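Local coordinates for protein polyprenyl synthetase (Nonlabens dokdonensis, PDB 6KD7) that probably makes geranylgeranyl pyrophosphate by prenyl transfer, as a magnesium-dependent member of the FPP/GGPP synthase family, at residues 9-14 and 60-65; 17-22 and 30-35; 127-132 and 177-182. All blocks are in the same frame, centred on the assembly; numbering follows the deposited sequence.

Contact 1 of 3, residues 9-14 and 60-65; sequences TTFLEE and DAMNAA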
# COMPACT_ATOMS: atom_id res chain seq x y z
N THR A 9 -31.02 35.49 7.13
CA THR A 9 -31.74 34.94 8.30
C THR A 9 -32.98 34.20 7.78
O THR A 9 -33.22 33.06 8.24
CB THR A 9 -32.02 36.05 9.33
OG1 THR A 9 -30.77 36.53 9.84
CG2 THR A 9 -32.87 35.58 10.49
N THR A 10 -33.75 34.83 6.89
CA THR A 10 -34.94 34.22 6.24
C THR A 10 -34.48 32.96 5.48
O THR A 10 -35.13 31.92 5.59
CB THR A 10 -35.58 35.17 5.22
OG1 THR A 10 -35.60 36.50 5.75
CG2 THR A 10 -36.95 34.71 4.78
N PHE A 11 -33.38 33.08 4.72
CA PHE A 11 -32.86 31.97 3.89
C PHE A 11 -32.58 30.75 4.75
O PHE A 11 -33.11 29.68 4.38
CB PHE A 11 -31.62 32.37 3.11
CG PHE A 11 -31.06 31.21 2.34
CD1 PHE A 11 -31.65 30.80 1.15
CD2 PHE A 11 -29.95 30.53 2.80
CE1 PHE A 11 -31.14 29.72 0.46
CE2 PHE A 11 -29.45 29.45 2.10
CZ PHE A 11 -30.04 29.04 0.94
N LEU A 12 -31.93 30.90 5.92
CA LEU A 12 -31.52 29.75 6.76
C LEU A 12 -32.74 29.14 7.42
O LEU A 12 -32.78 27.91 7.56
CB LEU A 12 -30.45 30.17 7.76
CG LEU A 12 -29.11 30.57 7.11
CD1 LEU A 12 -28.09 31.01 8.16
CD2 LEU A 12 -28.52 29.45 6.24
N GLU A 13 -33.76 29.94 7.69
CA GLU A 13 -35.05 29.42 8.20
C GLU A 13 -35.71 28.56 7.12
O GLU A 13 -36.17 27.45 7.44
CB GLU A 13 -35.98 30.56 8.62
CG GLU A 13 -35.69 31.08 10.02
CD GLU A 13 -36.12 32.53 10.25
OE1 GLU A 13 -36.92 33.04 9.44
OE2 GLU A 13 -35.63 33.15 11.21
N GLU A 14 -35.81 29.08 5.90
CA GLU A 14 -36.52 28.43 4.78
C GLU A 14 -35.74 27.16 4.34
O GLU A 14 -36.40 26.12 4.12
CB GLU A 14 -36.76 29.49 3.71
CG GLU A 14 -37.80 30.52 4.14
CD GLU A 14 -39.11 29.88 4.57
OE1 GLU A 14 -39.49 30.08 5.71
OE2 GLU A 14 -39.71 29.11 3.79
N ASP A 60 -41.00 34.50 -2.85
CA ASP A 60 -41.35 33.91 -4.16
C ASP A 60 -40.12 33.17 -4.70
O ASP A 60 -40.29 32.06 -5.19
CB ASP A 60 -41.78 34.92 -5.24
CG ASP A 60 -43.12 35.63 -5.04
OD1 ASP A 60 -44.05 34.99 -4.45
OD2 ASP A 60 -43.19 36.86 -5.45
N ALA A 61 -38.94 33.78 -4.57
CA ALA A 61 -37.66 33.30 -5.12
C ALA A 61 -37.01 32.21 -4.26
O ALA A 61 -36.00 31.67 -4.66
CB ALA A 61 -36.73 34.46 -5.31
N MET A 62 -37.58 31.89 -3.12
CA MET A 62 -36.87 31.17 -2.05
C MET A 62 -36.52 29.75 -2.55
O MET A 62 -35.37 29.37 -2.39
CB MET A 62 -37.70 31.04 -0.78
CG MET A 62 -36.91 30.56 0.44
SD MET A 62 -35.47 31.58 0.84
CE MET A 62 -36.25 33.15 1.24
N ASN A 63 -37.48 29.00 -3.10
CA ASN A 63 -37.23 27.60 -3.54
C ASN A 63 -36.08 27.61 -4.57
O ASN A 63 -35.16 26.79 -4.42
CB ASN A 63 -38.51 26.93 -4.04
CG ASN A 63 -39.40 26.49 -2.89
OD1 ASN A 63 -39.07 26.65 -1.73
ND2 ASN A 63 -40.52 25.89 -3.22
N ALA A 64 -36.05 28.55 -5.50
CA ALA A 64 -34.99 28.66 -6.51
C ALA A 64 -33.64 29.01 -5.85
O ALA A 64 -32.59 28.53 -6.35
CB ALA A 64 -35.32 29.68 -7.53
N ALA A 65 -33.65 29.91 -4.88
CA ALA A 65 -32.46 30.29 -4.09
C ALA A 65 -31.90 29.04 -3.40
O ALA A 65 -30.70 28.80 -3.48
CB ALA A 65 -32.84 31.33 -3.05
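M62 reaches across from helix 58-82 and meets three side chains of 9-14 in turn, almost all of it by apolar packing. Its CG presses on CB of E14 at 3.4 Å, and the two side chains run at about a right angle. Further out, the methyl CE touches CG2 of T10 at 3.9 Å. M62 starts with CG anti to the backbone N (chi1 -168°) and then bends at both later torsions, which brings SD and CE round to lie along the first helix. A65 adds one more apolar touch, its CB 4.2 Å from CE1 of F11.

The sulfur gives the contact its second character. SD of M62 sits 3.9 Å from CD1 of F11 and 5.2 Å from the ring centroid, a Met-aromatic contact with an oblique approach. The rim of the same ring, near its plane, faces the backbone of A65.

Polar ends turn elsewhere: OE2 of E14 forms a salt bridge with K18, and OG1 of T10 bonds to the backbone O of S6. Cutting M62 back to an alanine here is likely to leave CG2 of T10 and CB of E14 without their apolar partner and the F11 ring without its sulfur neighbour.

L48 of helix 42-54 also packs on M62 and A65. The axes of 9-14 and 60-65 come within 10.5 Å and cross at -66°, which packs the N-terminal helix 4-18 against helix 58-82 within the mainly helical prenyl synthase fold.

Contact 2 of 3, residues 17-22 and 30-35; sequences SKVTAT and PVHYIL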
# COMPACT_ATOMS: atom_id res chain seq x y z
N SER A 17 -36.60 24.47 6.73
CA SER A 17 -37.99 24.09 6.42
C SER A 17 -38.16 23.31 5.11
O SER A 17 -39.02 22.44 5.07
CB SER A 17 -38.90 25.29 6.51
OG SER A 17 -40.02 25.16 5.67
N LYS A 18 -37.41 23.63 4.05
CA LYS A 18 -37.64 22.99 2.73
C LYS A 18 -36.71 21.82 2.40
O LYS A 18 -36.92 21.21 1.35
CB LYS A 18 -37.61 24.03 1.61
CG LYS A 18 -38.97 24.64 1.29
CD LYS A 18 -38.88 26.10 0.93
CE LYS A 18 -40.20 26.83 1.05
NZ LYS A 18 -40.04 28.27 0.77
N VAL A 19 -35.69 21.55 3.21
CA VAL A 19 -34.83 20.36 2.95
C VAL A 19 -35.05 19.44 4.15
O VAL A 19 -34.34 19.59 5.12
CB VAL A 19 -33.34 20.73 2.79
CG1 VAL A 19 -32.48 19.49 2.62
CG2 VAL A 19 -33.13 21.70 1.66
N THR A 20 -36.01 18.53 4.02
CA THR A 20 -36.45 17.71 5.17
C THR A 20 -36.23 16.20 4.98
O THR A 20 -36.55 15.48 5.92
CB THR A 20 -37.92 18.02 5.45
OG1 THR A 20 -38.64 17.76 4.25
CG2 THR A 20 -38.12 19.47 5.84
N ALA A 21 -35.71 15.75 3.85
CA ALA A 21 -35.54 14.29 3.69
C ALA A 21 -34.59 13.78 4.78
O ALA A 21 -33.56 14.41 4.96
CB ALA A 21 -35.00 13.99 2.32
N THR A 22 -34.95 12.72 5.49
CA THR A 22 -34.04 12.19 6.53
C THR A 22 -33.74 10.70 6.35
O THR A 22 -32.71 10.26 6.84
CB THR A 22 -34.58 12.47 7.93
OG1 THR A 22 -35.80 11.74 8.06
CG2 THR A 22 -34.85 13.94 8.16
N PRO A 30 -25.47 13.25 5.26
CA PRO A 30 -24.46 14.11 4.69
C PRO A 30 -25.03 15.35 4.00
O PRO A 30 -24.30 16.33 3.87
CB PRO A 30 -23.68 13.22 3.71
CG PRO A 30 -24.08 11.83 4.04
CD PRO A 30 -25.50 11.95 4.57
N VAL A 31 -26.29 15.35 3.59
CA VAL A 31 -26.85 16.57 2.96
C VAL A 31 -27.00 17.63 4.07
O VAL A 31 -26.59 18.78 3.87
CB VAL A 31 -28.20 16.30 2.30
CG1 VAL A 31 -28.81 17.61 1.76
CG2 VAL A 31 -28.10 15.24 1.22
N HIS A 32 -27.60 17.26 5.19
CA HIS A 32 -27.77 18.20 6.34
C HIS A 32 -26.39 18.69 6.84
O HIS A 32 -26.21 19.90 7.10
CB HIS A 32 -28.61 17.54 7.43
CG HIS A 32 -29.99 17.22 6.93
ND1 HIS A 32 -30.45 15.91 6.80
CD2 HIS A 32 -30.95 18.01 6.43
CE1 HIS A 32 -31.66 15.94 6.29
NE2 HIS A 32 -31.98 17.19 6.05
N TYR A 33 -25.42 17.78 6.90
CA TYR A 33 -24.05 18.09 7.33
C TYR A 33 -23.46 19.15 6.42
O TYR A 33 -22.98 20.17 6.91
CB TYR A 33 -23.21 16.83 7.37
CG TYR A 33 -21.77 17.04 7.76
CD1 TYR A 33 -21.38 17.05 9.09
CD2 TYR A 33 -20.79 17.16 6.80
CE1 TYR A 33 -20.05 17.19 9.46
CE2 TYR A 33 -19.45 17.28 7.14
CZ TYR A 33 -19.07 17.28 8.49
OH TYR A 33 -17.75 17.42 8.80
N ILE A 34 -23.44 18.94 5.10
CA ILE A 34 -22.71 19.90 4.24
C ILE A 34 -23.46 21.24 4.21
O ILE A 34 -22.78 22.29 4.07
CB ILE A 34 -22.42 19.35 2.84
CG1 ILE A 34 -21.38 20.24 2.15
CG2 ILE A 34 -23.70 19.18 2.03
CD1 ILE A 34 -20.60 19.54 1.12
N LEU A 35 -24.78 21.24 4.34
CA LEU A 35 -25.57 22.52 4.31
C LEU A 35 -25.41 23.27 5.63
O LEU A 35 -25.77 24.42 5.64
CB LEU A 35 -27.04 22.22 4.03
CG LEU A 35 -27.30 21.69 2.63
CD1 LEU A 35 -28.76 21.30 2.49
CD2 LEU A 35 -26.90 22.73 1.58
O HOH W 1 -30.94 12.54 7.49
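H32 swings its imidazole off helix 25-35 to the chain leaving helix 4-18, where V19 is the first residue to drop helical backbone angles. From CB the ring carbon CG sits beside the backbone N, anti to the carbonyl carbon (chi1 -62°), and this carries the ring out to the loop. CD2 comes first, 4.0 Å from O of V19. NE2 then donates a weak hydrogen bond to that same oxygen, 3.5 Å long and bent to 145°, with the carbonyl oxygen in the ring plane at its edge. NE2 also has CG1 of V19 beside it.

The arrangement is a short connection between two consecutive helices at the N-terminal end of the prenyl synthase fold, folded back so that the loop lies against the second helix. CE1 has CG2 of T22 at 4.2 Å, obliquely to the ring. ND1 looks to a water that donates to it weakly and, more firmly, to O of T22 at 3.0 Å, bridging ring and backbone.

V19 itself points its side chain at the helix: its CG1 meets CD1 of L35 tip to tip at 4.1 Å and lies 4.2 Å from CG1 of V31, which packs further on T106 and M110 of helix 100-116.

Contact 3 of 3, residues 127-132 and 177-182; sequences YQLNKV and LQMGAI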
# COMPACT_ATOMS: atom_id res chain seq x y z
N TYR A 127 -39.97 26.09 -16.71
CA TYR A 127 -39.23 25.83 -17.96
C TYR A 127 -37.98 26.71 -18.00
O TYR A 127 -36.91 26.30 -18.46
CB TYR A 127 -40.11 25.97 -19.21
CG TYR A 127 -39.38 25.66 -20.48
CD1 TYR A 127 -39.34 24.36 -20.96
CD2 TYR A 127 -38.69 26.62 -21.17
CE1 TYR A 127 -38.66 24.04 -22.12
CE2 TYR A 127 -37.98 26.32 -22.32
CZ TYR A 127 -37.98 25.02 -22.79
OH TYR A 127 -37.26 24.72 -23.90
N GLN A 128 -38.11 27.97 -17.65
CA GLN A 128 -37.00 28.92 -17.89
C GLN A 128 -35.87 28.62 -16.87
O GLN A 128 -34.69 28.77 -17.22
CB GLN A 128 -37.56 30.34 -17.77
CG GLN A 128 -38.26 30.86 -19.03
CD GLN A 128 -38.64 32.30 -18.78
OE1 GLN A 128 -39.60 32.60 -18.09
NE2 GLN A 128 -37.77 33.20 -19.20
N LEU A 129 -36.27 28.33 -15.63
CA LEU A 129 -35.39 28.03 -14.48
C LEU A 129 -34.58 26.78 -14.85
O LEU A 129 -33.33 26.87 -14.83
CB LEU A 129 -36.24 27.83 -13.23
CG LEU A 129 -36.83 29.11 -12.61
CD1 LEU A 129 -37.69 28.78 -11.41
CD2 LEU A 129 -35.75 30.15 -12.24
N ASN A 130 -35.27 25.70 -15.26
CA ASN A 130 -34.62 24.40 -15.58
C ASN A 130 -33.61 24.65 -16.68
O ASN A 130 -32.46 24.20 -16.59
CB ASN A 130 -35.57 23.30 -15.99
CG ASN A 130 -36.10 22.60 -14.78
OD1 ASN A 130 -37.11 23.04 -14.21
ND2 ASN A 130 -35.45 21.51 -14.40
N LYS A 131 -34.01 25.39 -17.70
CA LYS A 131 -33.13 25.61 -18.87
C LYS A 131 -31.83 26.36 -18.51
O LYS A 131 -30.79 25.87 -18.88
CB LYS A 131 -33.90 26.38 -19.94
CG LYS A 131 -33.27 26.36 -21.32
CD LYS A 131 -34.29 26.50 -22.41
CE LYS A 131 -33.69 26.48 -23.79
NZ LYS A 131 -32.53 27.38 -23.89
N VAL A 132 -31.89 27.44 -17.75
CA VAL A 132 -30.64 28.20 -17.48
C VAL A 132 -29.82 27.40 -16.42
O VAL A 132 -28.57 27.39 -16.52
CB VAL A 132 -30.88 29.66 -17.05
CG1 VAL A 132 -31.62 29.74 -15.74
CG2 VAL A 132 -29.55 30.41 -16.99
N LEU A 177 -28.45 35.07 -10.33
CA LEU A 177 -29.09 36.39 -10.55
C LEU A 177 -30.22 36.24 -11.60
O LEU A 177 -31.37 36.62 -11.29
CB LEU A 177 -28.03 37.39 -11.00
CG LEU A 177 -27.05 37.81 -9.90
CD1 LEU A 177 -25.82 38.41 -10.50
CD2 LEU A 177 -27.69 38.78 -8.93
N GLN A 178 -29.91 35.59 -12.73
CA GLN A 178 -30.88 35.35 -13.81
C GLN A 178 -32.10 34.64 -13.25
O GLN A 178 -33.22 35.03 -13.67
CB GLN A 178 -30.23 34.72 -15.03
CG GLN A 178 -31.26 34.45 -16.09
CD GLN A 178 -30.66 34.03 -17.40
OE1 GLN A 178 -31.42 33.83 -18.34
NE2 GLN A 178 -29.35 33.88 -17.49
N MET A 179 -31.97 33.71 -12.29
CA MET A 179 -33.14 32.95 -11.80
C MET A 179 -34.08 33.90 -11.03
O MET A 179 -35.32 33.60 -10.95
CB MET A 179 -32.74 31.76 -10.89
CG MET A 179 -32.06 30.64 -11.72
SD MET A 179 -31.23 29.34 -10.78
CE MET A 179 -32.54 28.76 -9.73
N GLY A 180 -33.53 34.89 -10.33
CA GLY A 180 -34.39 35.82 -9.55
C GLY A 180 -35.19 36.68 -10.50
O GLY A 180 -36.39 36.83 -10.29
N ALA A 181 -34.54 37.12 -11.56
CA ALA A 181 -35.12 37.90 -12.67
C ALA A 181 -36.24 37.07 -13.33
O ALA A 181 -37.34 37.61 -13.56
CB ALA A 181 -34.02 38.31 -13.61
N ILE A 182 -36.03 35.78 -13.55
CA ILE A 182 -37.07 34.90 -14.16
C ILE A 182 -38.26 34.88 -13.21
O ILE A 182 -39.38 34.91 -13.67
CB ILE A 182 -36.54 33.47 -14.39
CG1 ILE A 182 -35.56 33.43 -15.56
CG2 ILE A 182 -37.69 32.48 -14.56
CD1 ILE A 182 -34.76 32.15 -15.57
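Two long helices of the all-alpha prenyl synthase fold, 123-150 and 158-183, run side by side here and nearly antiparallel: the axes of 127-132 and 177-182 are 9.8 Å apart at closest, with 170° between their directions. I182 and L129 lead the interlocking. I182 points at the other helix and slides past L129 in the opposite direction, its CG2 3.8 Å from CD2 of L129. The same CG2 lies 3.9 Å from CB of Q128, while CD1 goes on to rest against the backbone carbonyl of Q128. One isoleucine therefore has both its branches engaged, CG2 among side chains, CD1 against both the Q128 carbonyl and side chains.

L129 reaches its neighbours with CD2, which also fits against CB of M179 at 3.7 Å; these two side chains cross at about a right angle. The backbones come closest here, with the CA atoms of L129 and M179 6.0 Å apart. Beyond the pair, F118 packs on both L129 and M179, and M179 continues to A64 and V68 of helix 58-82, so this layer runs on into the helical core.

The outer side of helix 123-150 looks to a second subunit: the ring of Y127 stacks edge-to-face with F126 of that subunit, and its hydroxyl bonds to the backbone O of E119 there.

V132 completes the inner side with its methyls divided. CG2 lies against the end of the Q178 side chain, whereas CG1, between the backbone N and the carbonyl carbon (chi1 64°), sits 4.0 Å from CD1 of I182 and 4.1 Å from CG of M179.

In the fold
Starting at the N terminus, helix 4-18 carries 9-14 and runs into 17-22. Contact 2 closes a short loop at once, bringing the chain just after this helix, from V19 on, against helix 25-35. Contact 1 closes a wider loop around it, from 9-14 to helix 58-82, and the two meet where K18 packs on M62 and N63. Contact 3 opens only after contact 1 has closed, and joins helix 123-150 to helix 158-183; it touches contact 1 through M179 against A64, but stays about 12 Å from contact 2 at the nearest atoms. Together they connect the N-terminal helices, through helix 58-82, to helix 158-183 and to helix 123-150, which meets the second subunit.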